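Local coordinates for phenol hydroxylase component phN (Pseudomonas stutzeri, PDB 3U52), which is probably the diiron-bearing hydroxylase subunit of a multicomponent monooxygenase that uses oxygen to hydroxylate phenol and related aromatics, at residues Asp326-Thr338 with Tyr365-Tyr377. Numbering follows the deposited sequence.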
loop_
_atom_site.group_PDB
_atom_site.type_symbol
_atom_site.label_atom_id
_atom_site.label_comp_id
_atom_site.label_asym_id
_atom_site.label_seq_id
_atom_site.Cartn_x
_atom_site.Cartn_y
_atom_site.Cartn_z
ATOM N N ASP A 326 -30.519 -1.864 31.199
ATOM C CA ASP A 326 -31.308 -0.665 31.424
ATOM C C ASP A 326 -30.560 0.693 31.244
ATOM O O ASP A 326 -31.152 1.644 30.767
ATOM C CB ASP A 326 -31.922 -0.709 32.825
ATOM C CG ASP A 326 -32.895 0.437 33.047
ATOM O OD1 ASP A 326 -34.043 0.327 32.549
ATOM O OD2 ASP A 326 -32.513 1.458 33.700
ATOM N N ALA A 327 -29.261 0.775 31.587
ATOM C CA ALA A 327 -28.508 2.040 31.455
ATOM C C ALA A 327 -28.254 2.431 29.999
ATOM O O ALA A 327 -27.890 3.570 29.716
ATOM C CB ALA A 327 -27.149 1.991 32.221
ATOM N N LYS A 328 -28.426 1.498 29.079
ATOM C CA LYS A 328 -28.148 1.774 27.677
ATOM C C LYS A 328 -29.006 2.933 27.153
ATOM O O LYS A 328 -28.599 3.623 26.194
ATOM C CB LYS A 328 -28.296 0.498 26.798
ATOM C CG LYS A 328 -29.765 0.108 26.478
ATOM C CD LYS A 328 -29.794 -1.184 25.698
ATOM C CE LYS A 328 -31.242 -1.677 25.490
ATOM N NZ LYS A 328 -31.607 -2.656 26.519
ATOM N N HIS A 329 -30.166 3.174 27.794
ATOM C CA HIS A 329 -31.049 4.279 27.380
ATOM C C HIS A 329 -30.570 5.672 27.887
ATOM O O HIS A 329 -31.155 6.695 27.532
ATOM C CB HIS A 329 -32.488 4.021 27.821
ATOM C CG HIS A 329 -33.027 2.719 27.326
ATOM N ND1 HIS A 329 -33.235 2.465 25.985
ATOM C CD2 HIS A 329 -33.372 1.588 27.982
ATOM C CE1 HIS A 329 -33.688 1.229 25.837
ATOM N NE2 HIS A 329 -33.786 0.679 27.036
ATOM N N HIS A 330 -29.530 5.675 28.732
ATOM C CA HIS A 330 -29.147 6.885 29.519
ATOM C C HIS A 330 -27.675 7.233 29.396
ATOM O O HIS A 330 -27.295 8.407 29.373
ATOM C CB HIS A 330 -29.451 6.626 30.999
ATOM C CG HIS A 330 -30.923 6.595 31.317
ATOM N ND1 HIS A 330 -31.705 7.732 31.334
ATOM C CD2 HIS A 330 -31.751 5.567 31.606
ATOM C CE1 HIS A 330 -32.948 7.405 31.637
ATOM N NE2 HIS A 330 -33.000 6.099 31.814
ATOM N N LEU A 331 -26.848 6.192 29.288
ATOM C CA LEU A 331 -25.373 6.291 29.430
ATOM C C LEU A 331 -24.687 7.392 28.608
ATOM O O LEU A 331 -23.965 8.251 29.161
ATOM C CB LEU A 331 -24.752 4.974 29.040
ATOM C CG LEU A 331 -23.567 4.541 29.843
ATOM C CD1 LEU A 331 -23.948 4.416 31.369
ATOM C CD2 LEU A 331 -23.201 3.155 29.298
ATOM N N SER A 332 -24.908 7.385 27.308
ATOM C CA SER A 332 -24.204 8.342 26.439
ATOM C C SER A 332 -24.584 9.788 26.733
ATOM O O SER A 332 -23.746 10.685 26.693
ATOM C CB SER A 332 -24.428 7.980 24.971
ATOM O OG SER A 332 -25.744 8.293 24.565
ATOM N N HIS A 333 -25.847 10.006 27.080
ATOM C CA HIS A 333 -26.361 11.347 27.380
ATOM C C HIS A 333 -25.827 11.888 28.742
ATOM O O HIS A 333 -25.428 13.048 28.840
ATOM C CB HIS A 333 -27.899 11.296 27.377
ATOM C CG HIS A 333 -28.475 10.517 26.215
ATOM N ND1 HIS A 333 -28.281 10.896 24.899
ATOM C CD2 HIS A 333 -29.179 9.357 26.183
ATOM C CE1 HIS A 333 -28.865 10.015 24.100
ATOM N NE2 HIS A 333 -29.424 9.079 24.851
ATOM N N GLN A 334 -25.821 11.043 29.778
ATOM C CA GLN A 334 -25.201 11.394 31.072
ATOM C C GLN A 334 -23.712 11.760 30.921
ATOM O O GLN A 334 -23.225 12.775 31.469
ATOM C CB GLN A 334 -25.368 10.227 32.067
ATOM C CG GLN A 334 -26.818 9.976 32.466
ATOM C CD GLN A 334 -27.028 8.666 33.234
ATOM O OE1 GLN A 334 -26.334 7.667 33.021
ATOM N NE2 GLN A 334 -28.026 8.674 34.130
ATOM N N LEU A 335 -22.977 10.983 30.147
ATOM C CA LEU A 335 -21.567 11.244 29.985
ATOM C C LEU A 335 -21.298 12.493 29.133
ATOM O O LEU A 335 -20.383 13.255 29.432
ATOM C CB LEU A 335 -20.879 10.013 29.379
ATOM C CG LEU A 335 -20.536 9.026 30.485
ATOM C CD1 LEU A 335 -20.658 7.688 29.874
ATOM C CD2 LEU A 335 -19.097 9.335 30.864
ATOM N N TRP A 336 -22.107 12.730 28.085
ATOM C CA TRP A 336 -21.765 13.844 27.188
ATOM C C TRP A 336 -21.946 15.121 27.956
ATOM O O TRP A 336 -21.136 16.054 27.923
ATOM C CB TRP A 336 -22.639 13.857 25.941
ATOM C CG TRP A 336 -22.331 14.985 24.963
ATOM C CD1 TRP A 336 -23.138 16.074 24.659
ATOM C CD2 TRP A 336 -21.139 15.151 24.192
ATOM N NE1 TRP A 336 -22.525 16.860 23.704
ATOM C CE2 TRP A 336 -21.317 16.302 23.380
ATOM C CE3 TRP A 336 -19.953 14.399 24.057
ATOM C CZ2 TRP A 336 -20.351 16.730 22.479
ATOM C CZ3 TRP A 336 -18.998 14.835 23.162
ATOM C CH2 TRP A 336 -19.205 15.988 22.385
ATOM N N THR A 337 -23.058 15.174 28.654
ATOM C CA THR A 337 -23.353 16.301 29.573
ATOM C C THR A 337 -22.265 16.551 30.716
ATOM O O THR A 337 -21.888 17.719 31.022
ATOM C CB THR A 337 -24.885 16.118 29.895
ATOM O OG1 THR A 337 -25.706 17.093 29.240
ATOM C CG2 THR A 337 -25.239 15.760 31.198
ATOM N N THR A 338 -21.690 15.486 31.251
ATOM C CA THR A 338 -20.536 15.551 32.146
ATOM C C THR A 338 -19.320 16.157 31.469
ATOM O O THR A 338 -18.693 17.078 32.016
ATOM C CB THR A 338 -20.198 14.136 32.639
ATOM O OG1 THR A 338 -21.338 13.689 33.389
ATOM C CG2 THR A 338 -18.935 14.097 33.508
ATOM N N TYR A 365 -33.700 6.860 21.081
ATOM C CA TYR A 365 -33.988 6.870 22.513
ATOM C C TYR A 365 -35.431 7.364 22.812
ATOM O O TYR A 365 -35.626 8.437 23.424
ATOM C CB TYR A 365 -32.929 7.716 23.254
ATOM C CG TYR A 365 -31.570 7.119 23.134
ATOM C CD1 TYR A 365 -30.700 7.533 22.137
ATOM C CD2 TYR A 365 -31.152 6.101 23.985
ATOM C CE1 TYR A 365 -29.434 6.939 21.987
ATOM C CE2 TYR A 365 -29.862 5.537 23.852
ATOM C CZ TYR A 365 -29.035 5.949 22.852
ATOM O OH TYR A 365 -27.770 5.404 22.683
ATOM N N PRO A 366 -36.455 6.613 22.333
ATOM C CA PRO A 366 -37.834 7.146 22.409
ATOM C C PRO A 366 -38.433 7.341 23.821
ATOM O O PRO A 366 -39.320 8.200 24.020
ATOM C CB PRO A 366 -38.642 6.095 21.617
ATOM C CG PRO A 366 -37.809 4.812 21.715
ATOM C CD PRO A 366 -36.400 5.298 21.655
ATOM N N ASP A 367 -37.927 6.583 24.784
ATOM C CA ASP A 367 -38.423 6.574 26.150
ATOM C C ASP A 367 -37.668 7.527 27.100
ATOM O O ASP A 367 -38.114 7.698 28.245
ATOM C CB ASP A 367 -38.297 5.160 26.745
ATOM C CG ASP A 367 -38.976 4.094 25.899
ATOM O OD1 ASP A 367 -40.219 4.142 25.795
ATOM O OD2 ASP A 367 -38.273 3.195 25.343
ATOM N N THR A 368 -36.506 8.067 26.669
ATOM C CA THR A 368 -35.630 8.876 27.561
ATOM C C THR A 368 -35.121 10.230 27.027
ATOM O O THR A 368 -34.968 11.171 27.811
ATOM C CB THR A 368 -34.383 8.085 27.983
ATOM O OG1 THR A 368 -33.656 7.670 26.807
ATOM C CG2 THR A 368 -34.777 6.832 28.808
ATOM N N PHE A 369 -34.859 10.355 25.724
ATOM C CA PHE A 369 -34.162 11.537 25.272
ATOM C C PHE A 369 -34.981 12.814 25.429
ATOM O O PHE A 369 -34.480 13.804 25.975
ATOM C CB PHE A 369 -33.645 11.422 23.852
ATOM C CG PHE A 369 -32.747 12.582 23.457
ATOM C CD1 PHE A 369 -31.413 12.634 23.876
ATOM C CD2 PHE A 369 -33.247 13.624 22.666
ATOM C CE1 PHE A 369 -30.604 13.720 23.515
ATOM C CE2 PHE A 369 -32.436 14.713 22.286
ATOM C CZ PHE A 369 -31.106 14.741 22.718
ATOM N N ASP A 370 -36.228 12.802 24.960
ATOM C CA ASP A 370 -37.057 14.007 25.032
ATOM C C ASP A 370 -37.426 14.367 26.445
ATOM O O ASP A 370 -37.507 15.550 26.784
ATOM C CB ASP A 370 -38.300 13.874 24.151
ATOM C CG ASP A 370 -37.959 13.935 22.667
ATOM O OD1 ASP A 370 -36.847 14.377 22.315
ATOM O OD2 ASP A 370 -38.802 13.555 21.837
ATOM N N LYS A 371 -37.614 13.344 27.278
ATOM C CA LYS A 371 -37.980 13.560 28.676
ATOM C C LYS A 371 -36.827 14.130 29.511
ATOM O O LYS A 371 -36.995 15.109 30.262
ATOM C CB LYS A 371 -38.436 12.246 29.307
ATOM C CG LYS A 371 -39.142 12.436 30.660
ATOM C CD LYS A 371 -39.924 11.189 31.075
ATOM C CE LYS A 371 -40.882 10.676 29.957
ATOM N NZ LYS A 371 -41.690 9.471 30.386
ATOM N N TYR A 372 -35.652 13.507 29.408
ATOM C CA TYR A 372 -34.543 13.807 30.329
ATOM C C TYR A 372 -33.419 14.588 29.711
ATOM O O TYR A 372 -32.734 15.297 30.437
ATOM C CB TYR A 372 -33.959 12.528 30.969
ATOM C CG TYR A 372 -34.955 11.700 31.725
ATOM C CD1 TYR A 372 -35.395 10.472 31.227
ATOM C CD2 TYR A 372 -35.479 12.149 32.912
ATOM C CE1 TYR A 372 -36.323 9.692 31.929
ATOM C CE2 TYR A 372 -36.411 11.408 33.620
ATOM C CZ TYR A 372 -36.838 10.181 33.119
ATOM O OH TYR A 372 -37.768 9.480 33.868
ATOM N N TYR A 373 -33.190 14.473 28.398
ATOM C CA TYR A 373 -31.958 15.030 27.830
ATOM C C TYR A 373 -32.096 16.228 26.908
ATOM O O TYR A 373 -31.341 17.194 27.039
ATOM C CB TYR A 373 -31.016 13.898 27.306
ATOM C CG TYR A 373 -30.783 12.850 28.393
ATOM C CD1 TYR A 373 -31.317 11.573 28.305
ATOM C CD2 TYR A 373 -30.048 13.175 29.550
ATOM C CE1 TYR A 373 -31.159 10.640 29.336
ATOM C CE2 TYR A 373 -29.864 12.238 30.572
ATOM C CZ TYR A 373 -30.414 10.985 30.469
ATOM O OH TYR A 373 -30.199 10.114 31.525
ATOM N N ARG A 374 -33.068 16.196 26.003
ATOM C CA ARG A 374 -33.364 17.329 25.120
ATOM C C ARG A 374 -33.480 18.679 25.887
ATOM O O ARG A 374 -32.888 19.651 25.464
ATOM C CB ARG A 374 -34.617 17.030 24.273
ATOM C CG ARG A 374 -34.957 18.101 23.203
ATOM C CD ARG A 374 -36.191 17.671 22.423
ATOM N NE ARG A 374 -35.873 16.717 21.368
ATOM C CZ ARG A 374 -35.366 17.068 20.181
ATOM N NH1 ARG A 374 -35.102 18.340 19.928
ATOM N NH2 ARG A 374 -35.114 16.145 19.241
ATOM N N PRO A 375 -34.218 18.725 27.023
ATOM C CA PRO A 375 -34.323 19.989 27.769
ATOM C C PRO A 375 -32.965 20.533 28.270
ATOM O O PRO A 375 -32.799 21.726 28.384
ATOM C CB PRO A 375 -35.203 19.648 28.967
ATOM C CG PRO A 375 -35.670 18.236 28.788
ATOM C CD PRO A 375 -35.037 17.636 27.606
ATOM N N ARG A 376 -31.997 19.644 28.529
ATOM C CA ARG A 376 -30.662 20.072 28.929
ATOM C C ARG A 376 -30.043 20.873 27.817
ATOM O O ARG A 376 -29.483 21.933 28.085
ATOM C CB ARG A 376 -29.748 18.888 29.193
ATOM C CG ARG A 376 -30.260 17.954 30.248
ATOM C CD ARG A 376 -29.197 16.828 30.535
ATOM N NE ARG A 376 -29.708 16.060 31.676
ATOM C CZ ARG A 376 -28.981 15.256 32.435
ATOM N NH1 ARG A 376 -27.668 15.073 32.171
ATOM N NH2 ARG A 376 -29.582 14.627 33.444
ATOM N N TYR A 377 -30.088 20.343 26.589
ATOM C CA TYR A 377 -29.483 21.033 25.429
ATOM C C TYR A 377 -30.251 22.337 25.100
ATOM O O TYR A 377 -29.646 23.335 24.734
ATOM C CB TYR A 377 -29.367 20.082 24.224
ATOM C CG TYR A 377 -28.551 18.807 24.566
ATOM C CD1 TYR A 377 -27.222 18.899 25.008
ATOM C CD2 TYR A 377 -29.120 17.530 24.469
ATOM C CE1 TYR A 377 -26.483 17.727 25.368
ATOM C CE2 TYR A 377 -28.404 16.369 24.817
ATOM C CZ TYR A 377 -27.099 16.485 25.270
ATOM O OH TYR A 377 -26.402 15.354 25.602
HETATM O O HOH W 1 -27.038 5.721 25.917
HETATM O O HOH W 2 -29.789 11.126 34.219
#
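His330 ND1 and Tyr373 OH meet in a hydrogen bond of 2.8 Å, and Thr368 OG1 donates to the carbonyl O of His329 over the same distance; together they tie the starts of two helices, 331-342 and 369-385, that pack nearly parallel, their axes 18° apart over these segments. Between them lies an aromatic cluster of His330, His333, Tyr365, Phe369, Tyr372 and Tyr373. His330 and Thr368 sit at N-cap positions, but the Thr368 hydroxyl is turned across to His329 O instead of capping its own helix. Thr368 holds OG1 between its backbone N and carbonyl carbon (chi1 58°), which leaves CG2 against His330 CE1. The phenol of Tyr373 suits its place because its hydroxyl reaches the rim of the His330 imidazole, near that ring's plane, while also bonding a water that accepts from Gln334 NE2. A second water receives the N-H of Ser332, donates to Lys328 O, and is weakly linked to Tyr365 OH, which is also hydrogen-bonded to Ser292 N.

Within the cluster His333, flat and small, enters edge-on: its NE2 lies over the centre of the Tyr365 ring, 3.4 Å from Tyr365 CG, in a T-shaped pair with planes at 87°. Its other nitrogen, ND1, bonds Tyr282 OH of helix 254-283, which would restrict rotation of the imidazole, and Phe369 CD1 rests on one imidazole face. Replacing Tyr365 by an alanine would probably leave the NE2 edge of His333 without its aromatic floor and Ser292 N without its phenol partner. Farther along, Trp336 CD1 packs 3.8 Å from Tyr377 CE1. At the centre, His333 CB makes a CH-pi contact with the face of Tyr373, 3.5 Å from the ring centroid and 13° off its normal, while Tyr372 CB backs the opposite face.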